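Local coordinates for protein pseudoaglycone deacetylase Dbv21 (Actinoplanes teichomyceticus, PDB 3DFI) that probably removes the acetyl group from the pseudoaglycone of the lipoglycopeptide antibiotic A40926, as a zinc-dependent hydrolase of the PIG-L de-N-acetylase family, at residues D19-V24 and F220-H225. Residues are numbered along the deposited sequence; the frame is centred on the assembly and turned at random.
Sequences DAVLSV and FQAMKH. With ZN (zinc ion), chain B.
Helix 19-33, which begins with the zinc ligand Asp19, packs through Val21 and Leu22 of its first turn against Ala222 and Met223 of segment 220-225, on helix 213-223. No hydrogen bond crosses this small, buried apolar seam, and its backbones come nearest at Leu22 and Met223, whose CA atoms are 6.5 Å apart. Val21 points its side chain at the partner helix. Because CG1 stands anti to the backbone N (chi1 168°), this one branch meets both Ala222 CB and Met223 CG, each at 4.0 Å from Val21 CG1. The Val21 and Met223 side chains run past one another in opposite senses. Leu22 instead crosses Met223 at about a right angle, and its CD2 lies 3.6 Å from Met223 CE, a methyl brought round by the bend at chi3 (57°). Leu83 and Leu86 of helix 71-86 cover Val21, while Leu240, Phe241 and Leu244 of helix 240-251 touch Met223.

Helix 19-33 follows strand 9-14, an inner parallel strand of the mixed sheet; the loop between them carries His16, matching the His-X-Asp-Asp motif of PIG-L deacetylases (His16 to Asp19). Asp19 OD2 lies 1.8 Å from the zinc, OD1 farther at 2.6 Å; His16 and His161, on helix 159-174, are the other protein ligands. Ser23 N and Ser23 OG both donate to Asp19 O, at 3.0 Å each, from opposite faces of the carbonyl plane.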
loop_
_atom_site.group_PDB
_atom_site.type_symbol
_atom_site.label_atom_id
_atom_site.label_comp_id
_atom_site.label_asym_id
_atom_site.label_seq_id
_atom_site.Cartn_x
_atom_site.Cartn_y
_atom_site.Cartn_z
ATOM N N ASP A 19 3.111 -2.478 -0.804
ATOM C CA ASP A 19 2.864 -1.025 -0.875
ATOM C C ASP A 19 2.457 -0.406 0.482
ATOM O O ASP A 19 3.029 0.613 0.892
ATOM C CB ASP A 19 1.875 -0.678 -2.035
ATOM C CG ASP A 19 2.535 -0.814 -3.440
ATOM O OD1 ASP A 19 3.587 -0.241 -3.669
ATOM O OD2 ASP A 19 2.044 -1.503 -4.334
ATOM N N ALA A 20 1.482 -1.006 1.178
ATOM C CA ALA A 20 1.045 -0.505 2.497
ATOM C C ALA A 20 2.171 -0.450 3.529
ATOM O O ALA A 20 2.354 0.552 4.205
ATOM C CB ALA A 20 -0.106 -1.337 3.040
ATOM N N VAL A 21 2.937 -1.528 3.644
ATOM C CA VAL A 21 4.002 -1.580 4.637
ATOM C C VAL A 21 5.046 -0.520 4.333
ATOM O O VAL A 21 5.521 0.181 5.243
ATOM C CB VAL A 21 4.633 -2.993 4.720
ATOM C CG1 VAL A 21 5.932 -2.979 5.538
ATOM C CG2 VAL A 21 3.637 -3.952 5.332
ATOM N N LEU A 22 5.375 -0.381 3.053
ATOM C CA LEU A 22 6.407 0.573 2.610
ATOM C C LEU A 22 6.009 2.023 2.881
ATOM O O LEU A 22 6.867 2.880 3.177
ATOM C CB LEU A 22 6.658 0.426 1.102
ATOM C CG LEU A 22 7.510 -0.725 0.557
ATOM C CD1 LEU A 22 7.342 -0.850 -0.956
ATOM C CD2 LEU A 22 8.934 -0.512 0.926
ATOM N N SER A 23 4.715 2.300 2.741
ATOM C CA SER A 23 4.214 3.680 2.803
ATOM C C SER A 23 3.634 4.073 4.152
ATOM O O SER A 23 3.858 5.190 4.595
ATOM C CB SER A 23 3.164 3.931 1.733
ATOM O OG SER A 23 3.637 3.556 0.466
ATOM N N VAL A 24 2.868 3.185 4.783
ATOM C CA VAL A 24 2.216 3.497 6.077
ATOM C C VAL A 24 2.566 2.521 7.238
ATOM O O VAL A 24 1.953 2.557 8.307
ATOM C CB VAL A 24 0.658 3.735 5.891
ATOM C CG1 VAL A 24 0.001 2.574 5.220
ATOM C CG2 VAL A 24 -0.014 4.050 7.199
ATOM N N PHE A 220 10.745 -0.993 9.503
ATOM C CA PHE A 220 11.931 -1.334 8.722
ATOM C C PHE A 220 12.166 -2.856 8.760
ATOM O O PHE A 220 12.509 -3.476 7.748
ATOM C CB PHE A 220 13.159 -0.544 9.214
ATOM C CG PHE A 220 13.200 0.923 8.771
ATOM C CD1 PHE A 220 14.377 1.670 8.920
ATOM C CD2 PHE A 220 12.100 1.551 8.218
ATOM C CE1 PHE A 220 14.434 3.012 8.527
ATOM C CE2 PHE A 220 12.140 2.910 7.830
ATOM C CZ PHE A 220 13.291 3.631 7.979
ATOM N N GLN A 221 11.917 -3.461 9.915
ATOM C CA GLN A 221 12.025 -4.911 10.061
ATOM C C GLN A 221 10.996 -5.650 9.209
ATOM O O GLN A 221 11.324 -6.615 8.529
ATOM C CB GLN A 221 11.943 -5.314 11.545
ATOM C CG GLN A 221 12.275 -6.779 11.820
ATOM C CD GLN A 221 13.745 -7.136 11.584
ATOM O OE1 GLN A 221 14.655 -6.348 11.872
ATOM N NE2 GLN A 221 13.979 -8.348 11.077
ATOM N N ALA A 222 9.758 -5.172 9.228
ATOM C CA ALA A 222 8.708 -5.694 8.370
ATOM C C ALA A 222 9.058 -5.605 6.876
ATOM O O ALA A 222 8.804 -6.561 6.133
ATOM C CB ALA A 222 7.369 -4.982 8.666
ATOM N N MET A 223 9.630 -4.472 6.443
ATOM C CA MET A 223 10.039 -4.280 5.039
ATOM C C MET A 223 11.032 -5.333 4.513
ATOM O O MET A 223 10.991 -5.693 3.334
ATOM C CB MET A 223 10.644 -2.892 4.827
ATOM C CG MET A 223 9.630 -1.743 4.842
ATOM S SD MET A 223 10.475 -0.156 4.914
ATOM C CE MET A 223 11.499 -0.307 3.450
ATOM N N LYS A 224 11.921 -5.803 5.392
ATOM C CA LYS A 224 12.911 -6.839 5.057
ATOM C C LYS A 224 12.257 -8.125 4.554
ATOM O O LYS A 224 12.863 -8.863 3.775
ATOM C CB LYS A 224 13.802 -7.151 6.258
ATOM C CG LYS A 224 14.668 -5.986 6.695
ATOM C CD LYS A 224 15.480 -6.327 7.933
ATOM C CE LYS A 224 16.171 -5.085 8.486
ATOM N NZ LYS A 224 17.135 -5.432 9.570
ATOM N N HIS A 225 11.011 -8.377 4.966
ATOM C CA HIS A 225 10.328 -9.595 4.548
ATOM C C HIS A 225 9.970 -9.654 3.065
ATOM O O HIS A 225 9.932 -10.738 2.492
ATOM C CB HIS A 225 9.138 -9.920 5.439
ATOM C CG HIS A 225 9.541 -10.560 6.725
ATOM N ND1 HIS A 225 10.144 -11.800 6.772
ATOM C CD2 HIS A 225 9.464 -10.128 8.006
ATOM C CE1 HIS A 225 10.411 -12.111 8.029
ATOM N NE2 HIS A 225 10.016 -11.111 8.798
HETATM ZN ZN ZN B . 2.650 -1.113 -5.925
HETATM O O HOH W 1 4.402 -2.763 -5.295
#